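Side-chain contacts in probable ATP-dependent kinase TDA10 (Saccharomyces cerevisiae, PDB 1ODF), which probably acts as an ATP-dependent kinase of the GLYK family whose substrate is not yet known: residues D17-E22 with T284-I289; K105-V110 with D194-N199; G180-V185 with Y252-N257. All blocks are in the same frame, centred on the assembly; numbering follows the deposited sequence.

Interaction 1 of 3, residues D17-E22 with T284-I289; sequences DKYIPE and TKTRCI
Y19 reaches from helix 8-24 to the end of strand 281-287 and the residue just after it, placing its phenol oxygen against T286 and C288. These two residues lie two apart on the chain, so both point their side chains at the helix, while R287 between them points away and bonds the backbone oxygen of E263. The packed part is small and gathers at the far end of the tyrosine. Y19 OH lies 3.8 Å from C288 CB and 3.9 Å from T286 CG2, and carbon is what it meets in both. The C288 sulfur comes in at the ring edge, near the ring plane: SG is 4.0 Å from Y19 CE2 and 5.3 Å from the ring centroid, 77° off the normal. A chi1 of -178° swings the C288 sulfur away from the backbone N, so that both its methylene and SG face the tyrosine. Behind this end, the Y19 ring meets that of F15 at about 40° and touches A269 and L205, which ties it to the main sheet.

The whole contact lies at the surface, and beside the cluster at the end of Y19 the K18-E22 side is loose: it does not reach the strand. Here K18 NZ stands 2.7 Å from E22 OE2, on the syn side of the carboxylate, in a salt bridge between successive helical turns. Glycerol, probably from the crystallisation liquor, lies beside T286.

Across the gap, then, the chemistry is van der Waals packing with a sulfur-aromatic edge contact; F15, A269 and L205 further hold the Y19 ring, and the K18-E22 salt bridge stays within helix 8-24.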
loop_
_atom_site.group_PDB
_atom_site.type_symbol
_atom_site.label_atom_id
_atom_site.label_comp_id
_atom_site.label_asym_id
_atom_site.label_seq_id
_atom_site.Cartn_x
_atom_site.Cartn_y
_atom_site.Cartn_z
ATOM N N ASP A 17 19.421 1.973 5.734
ATOM C CA ASP A 17 20.495 2.056 6.725
ATOM C C ASP A 17 21.303 3.338 6.572
ATOM O O ASP A 17 22.081 3.705 7.453
ATOM C CB ASP A 17 21.422 0.840 6.632
ATOM C CG ASP A 17 20.872 -0.377 7.360
ATOM O OD1 ASP A 17 19.775 -0.283 7.959
ATOM O OD2 ASP A 17 21.544 -1.433 7.332
ATOM N N LYS A 18 21.127 4.012 5.442
ATOM C CA LYS A 18 21.814 5.273 5.212
ATOM C C LYS A 18 20.884 6.420 5.593
ATOM O O LYS A 18 21.252 7.310 6.369
ATOM C CB LYS A 18 22.214 5.431 3.738
ATOM C CG LYS A 18 22.527 6.884 3.359
ATOM C CD LYS A 18 22.949 7.047 1.902
ATOM C CE LYS A 18 23.050 8.528 1.504
ATOM N NZ LYS A 18 24.026 9.308 2.328
ATOM N N TYR A 19 19.667 6.380 5.062
ATOM C CA TYR A 19 18.723 7.458 5.305
ATOM C C TYR A 19 18.056 7.577 6.670
ATOM O O TYR A 19 17.825 8.693 7.134
ATOM C CB TYR A 19 17.665 7.478 4.200
ATOM C CG TYR A 19 18.213 7.997 2.888
ATOM C CD1 TYR A 19 18.804 7.138 1.959
ATOM C CD2 TYR A 19 18.195 9.364 2.600
ATOM C CE1 TYR A 19 19.370 7.632 0.771
ATOM C CE2 TYR A 19 18.751 9.866 1.427
ATOM C CZ TYR A 19 19.336 8.997 0.517
ATOM O OH TYR A 19 19.876 9.504 -0.637
ATOM N N ILE A 20 17.748 6.456 7.314
ATOM C CA ILE A 20 17.106 6.529 8.618
ATOM C C ILE A 20 18.028 7.200 9.637
ATOM O O ILE A 20 17.605 8.118 10.348
ATOM C CB ILE A 20 16.640 5.138 9.093
ATOM C CG1 ILE A 20 15.387 4.741 8.288
ATOM C CG2 ILE A 20 16.328 5.162 10.592
ATOM C CD1 ILE A 20 14.848 3.343 8.567
ATOM N N PRO A 21 19.300 6.771 9.709
ATOM C CA PRO A 21 20.220 7.398 10.662
ATOM C C PRO A 21 20.352 8.901 10.375
ATOM O O PRO A 21 20.443 9.715 11.297
ATOM C CB PRO A 21 21.521 6.637 10.429
ATOM C CG PRO A 21 21.017 5.251 10.064
ATOM C CD PRO A 21 19.922 5.589 9.084
ATOM N N GLU A 22 20.354 9.258 9.092
ATOM C CA GLU A 22 20.447 10.655 8.694
ATOM C C GLU A 22 19.204 11.437 9.132
ATOM O O GLU A 22 19.278 12.636 9.414
ATOM C CB GLU A 22 20.663 10.763 7.180
ATOM C CG GLU A 22 22.130 10.562 6.774
ATOM C CD GLU A 22 22.356 10.556 5.265
ATOM O OE1 GLU A 22 21.534 11.145 4.524
ATOM O OE2 GLU A 22 23.371 9.971 4.818
ATOM N N THR A 284 17.907 -0.092 -10.624
ATOM C CA THR A 284 17.687 0.597 -9.368
ATOM C C THR A 284 17.950 2.087 -9.517
ATOM O O THR A 284 18.769 2.503 -10.338
ATOM C CB THR A 284 18.606 0.016 -8.279
ATOM O OG1 THR A 284 18.065 -1.233 -7.828
ATOM C CG2 THR A 284 18.729 0.956 -7.109
ATOM N N LYS A 285 17.241 2.888 -8.727
ATOM C CA LYS A 285 17.416 4.332 -8.749
ATOM C C LYS A 285 16.982 4.966 -7.422
ATOM O O LYS A 285 15.916 4.656 -6.871
ATOM C CB LYS A 285 16.628 4.942 -9.911
ATOM C CG LYS A 285 17.015 6.375 -10.250
ATOM C CD LYS A 285 16.337 6.835 -11.537
ATOM C CE LYS A 285 16.818 8.229 -11.970
ATOM N NZ LYS A 285 16.479 9.301 -10.981
ATOM N N THR A 286 17.830 5.848 -6.907
ATOM C CA THR A 286 17.555 6.543 -5.663
ATOM C C THR A 286 17.480 8.034 -5.913
ATOM O O THR A 286 18.461 8.655 -6.314
ATOM C CB THR A 286 18.644 6.277 -4.620
ATOM O OG1 THR A 286 18.569 4.911 -4.206
ATOM C CG2 THR A 286 18.456 7.178 -3.402
ATOM N N ARG A 287 16.305 8.603 -5.684
ATOM C CA ARG A 287 16.116 10.027 -5.871
ATOM C C ARG A 287 15.990 10.694 -4.512
ATOM O O ARG A 287 15.134 10.328 -3.708
ATOM C CB ARG A 287 14.850 10.308 -6.683
ATOM C CG ARG A 287 14.694 11.781 -7.045
ATOM C CD ARG A 287 13.238 12.203 -7.120
ATOM N NE ARG A 287 13.109 13.646 -7.323
ATOM C CZ ARG A 287 11.993 14.344 -7.111
ATOM N NH1 ARG A 287 11.981 15.654 -7.327
ATOM N NH2 ARG A 287 10.895 13.741 -6.672
ATOM N N CYS A 288 16.856 11.665 -4.246
ATOM C CA CYS A 288 16.798 12.392 -2.984
ATOM C C CYS A 288 16.352 13.821 -3.282
ATOM O O CYS A 288 17.173 14.685 -3.596
ATOM C CB CYS A 288 18.157 12.403 -2.299
ATOM S SG CYS A 288 18.094 13.233 -0.710
ATOM N N ILE A 289 15.044 14.052 -3.176
ATOM C CA ILE A 289 14.424 15.345 -3.465
ATOM C C ILE A 289 15.250 16.607 -3.197
ATOM O O ILE A 289 15.421 17.050 -2.055
ATOM C CB ILE A 289 13.052 15.456 -2.763
ATOM C CG1 ILE A 289 12.125 14.358 -3.296
ATOM C CG2 ILE A 289 12.445 16.836 -3.003
ATOM C CD1 ILE A 289 10.705 14.426 -2.780
#

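Interaction 2 of 3, residues K105-V110 with D194-N199; sequences KLLQEV and DLLWRN
L195 divides its two methyls between neighbouring residues of helix 104-114, CD2 going to L107 and CD1 to Q108.

The apolar part is a leucine cluster. L195 CD2 lies 3.8 Å from L107 CD2 and equally near L107 CG, so it rests on the branch point as well as on one methyl. L196 adds a more distant flank, its CD1 4.4 Å from L107 CD2. L111, one turn further along helix 104-114, touches both L195 and L196, and F73 packs on L107 as well.

The mixed part is a close meeting of oxygen and methyl: Q108 OE1 comes to 3.1 Å from L195 CD1. Although CG of Q108 is anti to the backbone N (chi1 171°), the chain bends at chi2 (76°), which brings the carboxamide round to the leucine. With an alanine in place of L195, a gap would probably open beside L107 and the Q108 amide would be likely to turn more freely.

Backbone bonds stay within each segment. E109 N to K105 O, at 3.0 Å, is a regular helical bond. On the other side the chain leaves helix 182-195 at L196 and enters a type I turn, closed by N199 N on L196 O at 3.0 Å.

This is structural packing away from the predicted ATP site: the end of helix 182-195 is seated on the flank of helix 104-114 mainly by leucine packing. The one polar atom pressed against it, Q108 OE1, finds its partner outside the two segments, in a weak hydrogen bond to a glycerol probably from the crystallisation liquor.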
loop_
_atom_site.group_PDB
_atom_site.type_symbol
_atom_site.label_atom_id
_atom_site.label_comp_id
_atom_site.label_asym_id
_atom_site.label_seq_id
_atom_site.Cartn_x
_atom_site.Cartn_y
_atom_site.Cartn_z
ATOM N N LYS A 105 -12.202 7.624 7.776
ATOM C CA LYS A 105 -12.452 8.325 9.029
ATOM C C LYS A 105 -11.559 7.745 10.107
ATOM O O LYS A 105 -10.948 8.480 10.890
ATOM C CB LYS A 105 -13.922 8.192 9.438
ATOM C CG LYS A 105 -14.583 9.523 9.799
ATOM C CD LYS A 105 -14.370 10.558 8.691
ATOM C CE LYS A 105 -15.087 11.877 8.977
ATOM N NZ LYS A 105 -16.576 11.746 8.910
ATOM N N LEU A 106 -11.475 6.418 10.124
ATOM C CA LEU A 106 -10.662 5.715 11.097
ATOM C C LEU A 106 -9.179 6.016 10.863
ATOM O O LEU A 106 -8.417 6.172 11.811
ATOM C CB LEU A 106 -10.910 4.206 10.994
ATOM C CG LEU A 106 -10.712 3.371 12.267
ATOM C CD1 LEU A 106 -10.775 1.889 11.921
ATOM C CD2 LEU A 106 -9.377 3.693 12.916
ATOM N N LEU A 107 -8.772 6.101 9.600
ATOM C CA LEU A 107 -7.377 6.369 9.282
ATOM C C LEU A 107 -7.028 7.795 9.703
ATOM O O LEU A 107 -5.947 8.063 10.244
ATOM C CB LEU A 107 -7.143 6.188 7.783
ATOM C CG LEU A 107 -5.697 6.306 7.307
ATOM C CD1 LEU A 107 -4.838 5.264 8.021
ATOM C CD2 LEU A 107 -5.641 6.107 5.800
ATOM N N GLN A 108 -7.959 8.702 9.438
ATOM C CA GLN A 108 -7.809 10.101 9.794
ATOM C C GLN A 108 -7.544 10.208 11.304
ATOM O O GLN A 108 -6.603 10.870 11.736
ATOM C CB GLN A 108 -9.090 10.853 9.416
ATOM C CG GLN A 108 -9.204 12.293 9.919
ATOM C CD GLN A 108 -8.350 13.267 9.136
ATOM O OE1 GLN A 108 -7.120 13.225 9.202
ATOM N NE2 GLN A 108 -9.001 14.153 8.380
ATOM N N GLU A 109 -8.363 9.528 12.099
ATOM C CA GLU A 109 -8.214 9.564 13.551
ATOM C C GLU A 109 -6.856 9.054 14.011
ATOM O O GLU A 109 -6.194 9.686 14.834
ATOM C CB GLU A 109 -9.320 8.745 14.212
ATOM C CG GLU A 109 -10.711 9.280 13.939
ATOM C CD GLU A 109 -11.810 8.270 14.241
ATOM O OE1 GLU A 109 -12.982 8.562 13.908
ATOM O OE2 GLU A 109 -11.508 7.192 14.807
ATOM N N VAL A 110 -6.450 7.903 13.486
ATOM C CA VAL A 110 -5.167 7.314 13.844
ATOM C C VAL A 110 -4.018 8.294 13.555
ATOM O O VAL A 110 -3.143 8.509 14.400
ATOM C CB VAL A 110 -4.959 5.982 13.080
ATOM C CG1 VAL A 110 -3.509 5.536 13.158
ATOM C CG2 VAL A 110 -5.871 4.905 13.677
ATOM N N ASP A 194 -4.308 12.886 -0.104
ATOM C CA ASP A 194 -4.414 14.094 0.710
ATOM C C ASP A 194 -3.963 13.871 2.146
ATOM O O ASP A 194 -3.294 14.709 2.747
ATOM C CB ASP A 194 -5.865 14.579 0.718
ATOM C CG ASP A 194 -6.025 15.939 1.376
ATOM O OD1 ASP A 194 -5.516 16.927 0.803
ATOM O OD2 ASP A 194 -6.651 16.017 2.458
ATOM N N LEU A 195 -4.340 12.719 2.676
ATOM C CA LEU A 195 -4.023 12.336 4.038
ATOM C C LEU A 195 -2.590 11.823 4.234
ATOM O O LEU A 195 -2.013 11.972 5.321
ATOM C CB LEU A 195 -5.014 11.257 4.461
ATOM C CG LEU A 195 -5.178 10.892 5.929
ATOM C CD1 LEU A 195 -5.480 12.138 6.762
ATOM C CD2 LEU A 195 -6.316 9.872 6.038
ATOM N N LEU A 196 -2.005 11.259 3.176
ATOM C CA LEU A 196 -0.673 10.669 3.281
ATOM C C LEU A 196 0.490 11.234 2.457
ATOM O O LEU A 196 1.161 12.170 2.896
ATOM C CB LEU A 196 -0.787 9.155 3.028
ATOM C CG LEU A 196 -1.755 8.427 3.969
ATOM C CD1 LEU A 196 -2.105 7.038 3.424
ATOM C CD2 LEU A 196 -1.135 8.343 5.352
ATOM N N TRP A 197 0.734 10.673 1.270
ATOM C CA TRP A 197 1.878 11.111 0.466
ATOM C C TRP A 197 1.832 12.516 -0.125
ATOM O O TRP A 197 2.819 12.978 -0.683
ATOM C CB TRP A 197 2.196 10.077 -0.622
ATOM C CG TRP A 197 1.034 9.697 -1.472
ATOM C CD1 TRP A 197 0.616 10.310 -2.616
ATOM C CD2 TRP A 197 0.122 8.620 -1.237
ATOM N NE1 TRP A 197 -0.502 9.681 -3.109
ATOM C CE2 TRP A 197 -0.826 8.640 -2.280
ATOM C CE3 TRP A 197 0.013 7.639 -0.243
ATOM C CZ2 TRP A 197 -1.873 7.714 -2.362
ATOM C CZ3 TRP A 197 -1.031 6.717 -0.324
ATOM C CH2 TRP A 197 -1.958 6.764 -1.379
ATOM N N ARG A 198 0.696 13.196 0.005
ATOM C CA ARG A 198 0.569 14.572 -0.474
ATOM C C ARG A 198 0.330 15.456 0.752
ATOM O O ARG A 198 0.124 16.661 0.630
ATOM C CB ARG A 198 -0.599 14.719 -1.461
ATOM C CG ARG A 198 -0.411 13.949 -2.754
ATOM C CD ARG A 198 0.622 14.600 -3.644
ATOM N NE ARG A 198 0.048 15.696 -4.422
ATOM C CZ ARG A 198 0.708 16.801 -4.756
ATOM N NH1 ARG A 198 1.973 16.966 -4.377
ATOM N NH2 ARG A 198 0.100 17.745 -5.468
ATOM N N ASN A 199 0.340 14.848 1.932
ATOM C CA ASN A 199 0.155 15.591 3.167
ATOM C C ASN A 199 1.513 16.212 3.528
ATOM O O ASN A 199 2.487 15.504 3.784
ATOM C CB ASN A 199 -0.342 14.651 4.270
ATOM C CG ASN A 199 -0.477 15.338 5.619
ATOM O OD1 ASN A 199 -0.956 14.745 6.584
ATOM N ND2 ASN A 199 -0.045 16.580 5.696
#

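Interaction 3 of 3, residues G180-V185 with Y252-N257; sequences GDMVDV and YKLYLN
The M182 methyl group, CE, carries this contact: it meets both Y255 and L254 of helix 249-262.

The apolar contacts all run through that one carbon. CE lies 4.0 Å from Y255 CE1 and also 4.0 Å from Y255 OH, so it touches the far end of the ring, which it approaches obliquely. On the L254 side, the distance from CE to CD1 is 4.3 Å. The methionine chain is bent at chi2 (-51°) and again at chi3 (-71°), and this hooked shape presents the methyl rather than the sulfur to the tyrosine. Within helix 249-262 itself, L254 CB sits 4.0 Å above the Y255 ring plane, over its centre, and so lies against one face of the ring.

The polar contacts lie around this apolar spot. Y255 OH is hydrogen-bonded to N186 OD1, one turn beyond M182 on helix 182-195, so the tyrosine joins the two helices by its hydroxyl as well as by its ring. That bond is likely to hold the phenol in place while the methyl packs beside it. Two residues before L254, Y252 meets W161 edge-to-face and bonds Q40, so the same segment reaches the predicted ATP-binding loop.

M182 also touches P250 and S251 at the start of helix 249-262, and L92 from a loop. The buried contact therefore joins two helices, the beginning of helix 182-195 and the N-terminal half of helix 249-262, the latter leading on to strand 269-275 of the main sheet.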
loop_
_atom_site.group_PDB
_atom_site.type_symbol
_atom_site.label_atom_id
_atom_site.label_comp_id
_atom_site.label_asym_id
_atom_site.label_seq_id
_atom_site.Cartn_x
_atom_site.Cartn_y
_atom_site.Cartn_z
ATOM N N GLY A 180 -16.236 5.447 -16.821
ATOM C CA GLY A 180 -17.057 4.483 -16.119
ATOM C C GLY A 180 -16.833 4.410 -14.624
ATOM O O GLY A 180 -16.839 5.426 -13.924
ATOM N N ASP A 181 -16.623 3.194 -14.136
ATOM C CA ASP A 181 -16.429 2.967 -12.712
ATOM C C ASP A 181 -15.173 3.620 -12.138
ATOM O O ASP A 181 -15.082 3.834 -10.927
ATOM C CB ASP A 181 -16.411 1.460 -12.422
ATOM C CG ASP A 181 -17.704 0.762 -12.842
ATOM O OD1 ASP A 181 -18.785 1.379 -12.727
ATOM O OD2 ASP A 181 -17.642 -0.412 -13.268
ATOM N N MET A 182 -14.210 3.943 -12.995
ATOM C CA MET A 182 -12.974 4.558 -12.522
ATOM C C MET A 182 -13.149 5.990 -12.065
ATOM O O MET A 182 -12.330 6.508 -11.316
ATOM C CB MET A 182 -11.886 4.506 -13.596
ATOM C CG MET A 182 -11.158 3.176 -13.663
ATOM S SD MET A 182 -10.549 2.638 -12.039
ATOM C CE MET A 182 -9.179 3.835 -11.751
ATOM N N VAL A 183 -14.219 6.627 -12.516
ATOM C CA VAL A 183 -14.486 8.006 -12.147
ATOM C C VAL A 183 -14.592 8.157 -10.634
ATOM O O VAL A 183 -13.967 9.044 -10.049
ATOM C CB VAL A 183 -15.779 8.500 -12.823
ATOM C CG1 VAL A 183 -16.220 9.838 -12.232
ATOM C CG2 VAL A 183 -15.538 8.631 -14.324
ATOM N N ASP A 184 -15.374 7.290 -10.000
ATOM C CA ASP A 184 -15.534 7.344 -8.552
ATOM C C ASP A 184 -14.255 6.882 -7.847
ATOM O O ASP A 184 -13.863 7.443 -6.823
ATOM C CB ASP A 184 -16.705 6.462 -8.101
ATOM C CG ASP A 184 -18.046 6.934 -8.644
ATOM O OD1 ASP A 184 -18.452 8.083 -8.348
ATOM O OD2 ASP A 184 -18.697 6.149 -9.368
ATOM N N VAL A 185 -13.603 5.861 -8.393
ATOM C CA VAL A 185 -12.381 5.355 -7.785
ATOM C C VAL A 185 -11.380 6.497 -7.675
ATOM O O VAL A 185 -10.798 6.724 -6.609
ATOM C CB VAL A 185 -11.774 4.195 -8.612
ATOM C CG1 VAL A 185 -10.474 3.713 -7.972
ATOM C CG2 VAL A 185 -12.770 3.044 -8.686
ATOM N N TYR A 252 -3.851 0.573 -12.492
ATOM C CA TYR A 252 -2.457 0.460 -12.906
ATOM C C TYR A 252 -2.200 1.292 -14.154
ATOM O O TYR A 252 -1.279 2.110 -14.182
ATOM C CB TYR A 252 -2.095 -1.014 -13.175
ATOM C CG TYR A 252 -1.866 -1.833 -11.923
ATOM C CD1 TYR A 252 -2.464 -3.086 -11.759
ATOM C CD2 TYR A 252 -1.063 -1.348 -10.888
ATOM C CE1 TYR A 252 -2.269 -3.830 -10.589
ATOM C CE2 TYR A 252 -0.862 -2.086 -9.717
ATOM C CZ TYR A 252 -1.467 -3.320 -9.571
ATOM O OH TYR A 252 -1.286 -4.029 -8.397
ATOM N N LYS A 253 -3.027 1.084 -15.175
ATOM C CA LYS A 253 -2.893 1.803 -16.434
ATOM C C LYS A 253 -3.012 3.317 -16.268
ATOM O O LYS A 253 -2.340 4.076 -16.960
ATOM C CB LYS A 253 -3.955 1.336 -17.436
ATOM C CG LYS A 253 -3.886 -0.131 -17.798
ATOM C CD LYS A 253 -4.962 -0.486 -18.822
ATOM C CE LYS A 253 -4.856 -1.945 -19.257
ATOM N NZ LYS A 253 -5.802 -2.285 -20.374
ATOM N N LEU A 254 -3.877 3.753 -15.359
ATOM C CA LEU A 254 -4.067 5.176 -15.140
ATOM C C LEU A 254 -2.979 5.879 -14.315
ATOM O O LEU A 254 -2.490 6.928 -14.721
ATOM C CB LEU A 254 -5.413 5.429 -14.456
ATOM C CG LEU A 254 -6.374 6.438 -15.100
ATOM C CD1 LEU A 254 -7.342 6.934 -14.040
ATOM C CD2 LEU A 254 -5.608 7.606 -15.705
ATOM N N TYR A 255 -2.588 5.289 -13.183
ATOM C CA TYR A 255 -1.628 5.928 -12.276
ATOM C C TYR A 255 -0.188 5.448 -12.171
ATOM O O TYR A 255 0.689 6.232 -11.813
ATOM C CB TYR A 255 -2.193 5.917 -10.852
ATOM C CG TYR A 255 -3.663 6.249 -10.738
ATOM C CD1 TYR A 255 -4.598 5.266 -10.402
ATOM C CD2 TYR A 255 -4.115 7.555 -10.913
ATOM C CE1 TYR A 255 -5.951 5.584 -10.234
ATOM C CE2 TYR A 255 -5.459 7.887 -10.747
ATOM C CZ TYR A 255 -6.372 6.901 -10.407
ATOM O OH TYR A 255 -7.691 7.242 -10.225
ATOM N N LEU A 256 0.067 4.177 -12.458
ATOM C CA LEU A 256 1.415 3.637 -12.297
ATOM C C LEU A 256 2.552 4.424 -12.938
ATOM O O LEU A 256 3.605 4.610 -12.330
ATOM C CB LEU A 256 1.479 2.181 -12.771
ATOM C CG LEU A 256 2.799 1.477 -12.400
ATOM C CD1 LEU A 256 2.940 1.418 -10.868
ATOM C CD2 LEU A 256 2.843 0.073 -12.988
ATOM N N ASN A 257 2.344 4.897 -14.157
ATOM C CA ASN A 257 3.389 5.636 -14.855
ATOM C C ASN A 257 3.810 6.942 -14.152
ATOM O O ASN A 257 4.975 7.104 -13.793
ATOM C CB ASN A 257 2.941 5.921 -16.288
ATOM C CG ASN A 257 4.042 6.528 -17.127
ATOM O OD1 ASN A 257 5.152 6.765 -16.647
ATOM N ND2 ASN A 257 3.742 6.783 -18.387
#

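Overall arrangement
Interactions 2 and 3 use the two ends of helix 182-195: its beginning packs on helix 249-262, its last turn on helix 104-114. Their centres are 20 Å apart, their nearest atoms about 9 Å, and their segments alternate along the chain. Interaction 1 stands apart at the edge strand of the main sheet, its centre 24 Å from that of interaction 2 and 30 Å from that of interaction 3; its two segments enclose both others in sequence. Interaction 3 lies closest to the predicted ATP site, though Y255 does not touch it: its side chain is about 11 Å from that of P39. Interactions 1 and 2 lie away from that site.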